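Local coordinates for Rho guanine nucleotide exchange factor 11 (Homo sapiens, PDB 5JHH), which probably activates Rho-family GTPases by promoting the exchange of bound GDP for GTP through its RhoGEF (DH) domain, which is followed by a PH domain, at residues Q142-M145 with Q146-S150. Sequence-based numbering, arbitrary orientation.
Sequences QLFM and QEAES
Gln146 packs alongside Gln142 one helical turn back, both chains pointing the same way and their amide planes only 16° apart. Its NE2 lies 3.6 Å from Gln142 CG, while Gln146 CG rests 3.4 Å from Gln142 O, the carbonyl that accepts the Gln146 backbone N-H. Glu147 likewise runs beside Leu143: bent at chi2 (137°), its chain sets OE2 3.4 Å from Leu143 CD2. Ala148 turns to the buried side, where its CB meets Phe144 CE1 obliquely at 4.2 Å; these two side chains pack on helix 18-54, the methyl against Phe48 and the ring against Arg51 and Met52. With CG anti to its carbonyl carbon (chi1 -70°), Glu149 lays its chain back over Met145 O, CG coming within 3.2 Å of this oxygen, which also takes the Glu149 N-H. Farther out, Glu149 OE2 lies 3.5 Å from the methyl CE of Met145 and accepts a hydrogen bond from the backbone N of Leu159, tying the helix to the chain that follows it. Shortening Glu149 to an alanine is likely to leave the Leu159 N-H without its carboxylate mate and the Met145 methyl with one neighbour fewer. At Ser150, OG donates to Glu147 O (2.9 Å), and the Ser150 N-H reaches the same oxygen from the same face. The chemistry thus divides helix 139-150 of the RhoGEF domain into an apolar side, with Phe144, Met145 and Ala148 packed on helix 18-54, and a more exposed side where glutamine and glutamate chains run beside one another and beside Leu143.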
loop_
_atom_site.group_PDB
_atom_site.type_symbol
_atom_site.label_atom_id
_atom_site.label_comp_id
_atom_site.label_asym_id
_atom_site.label_seq_id
_atom_site.Cartn_x
_atom_site.Cartn_y
_atom_site.Cartn_z
ATOM N N GLN A 142 5.931 17.108 -22.049
ATOM C CA GLN A 142 6.900 17.265 -20.944
ATOM C C GLN A 142 6.951 18.687 -20.447
ATOM O O GLN A 142 6.940 18.938 -19.248
ATOM C CB GLN A 142 8.275 16.835 -21.398
ATOM C CG GLN A 142 9.398 17.164 -20.426
ATOM C CD GLN A 142 10.732 17.167 -21.130
ATOM O OE1 GLN A 142 11.345 18.218 -21.290
ATOM N NE2 GLN A 142 11.159 15.998 -21.619
ATOM N N LEU A 143 6.939 19.617 -21.382
ATOM C CA LEU A 143 6.817 21.045 -21.086
ATOM C C LEU A 143 5.562 21.423 -20.328
ATOM O O LEU A 143 5.593 22.211 -19.391
ATOM C CB LEU A 143 6.840 21.862 -22.389
ATOM C CG LEU A 143 8.044 22.783 -22.527
ATOM C CD1 LEU A 143 8.387 23.011 -24.004
ATOM C CD2 LEU A 143 7.746 24.093 -21.792
ATOM N N PHE A 144 4.421 20.931 -20.786
ATOM C CA PHE A 144 3.192 21.270 -20.129
ATOM C C PHE A 144 3.216 20.753 -18.675
ATOM O O PHE A 144 2.768 21.429 -17.739
ATOM C CB PHE A 144 2.030 20.659 -20.893
ATOM C CG PHE A 144 0.765 20.688 -20.135
ATOM C CD1 PHE A 144 0.491 19.719 -19.208
ATOM C CD2 PHE A 144 -0.124 21.712 -20.302
ATOM C CE1 PHE A 144 -0.663 19.754 -18.476
ATOM C CE2 PHE A 144 -1.292 21.742 -19.573
ATOM C CZ PHE A 144 -1.546 20.775 -18.642
ATOM N N MET A 145 3.725 19.550 -18.496
ATOM C CA MET A 145 3.738 18.949 -17.174
ATOM C C MET A 145 4.670 19.748 -16.248
ATOM O O MET A 145 4.338 19.957 -15.076
ATOM C CB MET A 145 4.124 17.462 -17.227
ATOM C CG MET A 145 3.024 16.594 -17.824
ATOM S SD MET A 145 1.528 16.468 -16.790
ATOM C CE MET A 145 2.207 15.572 -15.411
ATOM N N GLN A 146 5.771 20.277 -16.778
ATOM C CA GLN A 146 6.658 21.064 -15.921
ATOM C C GLN A 146 5.973 22.333 -15.493
ATOM O O GLN A 146 6.065 22.731 -14.353
ATOM C CB GLN A 146 7.938 21.466 -16.627
ATOM C CG GLN A 146 8.910 20.343 -16.839
ATOM C CD GLN A 146 10.039 20.759 -17.771
ATOM O OE1 GLN A 146 10.252 21.958 -18.018
ATOM N NE2 GLN A 146 10.766 19.775 -18.299
ATOM N N GLU A 147 5.318 22.990 -16.437
ATOM C CA GLU A 147 4.632 24.245 -16.153
ATOM C C GLU A 147 3.530 24.027 -15.124
ATOM O O GLU A 147 3.376 24.778 -14.182
ATOM C CB GLU A 147 4.026 24.804 -17.451
ATOM C CG GLU A 147 4.443 26.233 -17.815
ATOM C CD GLU A 147 4.771 26.413 -19.317
ATOM O OE1 GLU A 147 3.866 26.832 -20.087
ATOM O OE2 GLU A 147 5.935 26.146 -19.741
ATOM N N ALA A 148 2.743 22.983 -15.315
ATOM C CA ALA A 148 1.606 22.716 -14.417
ATOM C C ALA A 148 2.110 22.447 -13.005
ATOM O O ALA A 148 1.590 22.992 -12.029
ATOM C CB ALA A 148 0.804 21.516 -14.921
ATOM N N GLU A 149 3.164 21.646 -12.924
ATOM C CA GLU A 149 3.735 21.257 -11.642
ATOM C C GLU A 149 4.487 22.399 -10.974
ATOM O O GLU A 149 4.697 22.368 -9.756
ATOM C CB GLU A 149 4.613 20.017 -11.807
ATOM C CG GLU A 149 3.783 18.783 -12.105
ATOM C CD GLU A 149 4.583 17.550 -12.410
ATOM O OE1 GLU A 149 5.812 17.692 -12.572
ATOM O OE2 GLU A 149 3.962 16.443 -12.520
ATOM N N SER A 150 4.771 23.462 -11.721
ATOM C CA SER A 150 5.424 24.619 -11.100
ATOM C C SER A 150 4.419 25.511 -10.375
ATOM O O SER A 150 4.772 26.353 -9.586
ATOM C CB SER A 150 6.200 25.425 -12.160
ATOM O OG SER A 150 5.336 26.343 -12.791
#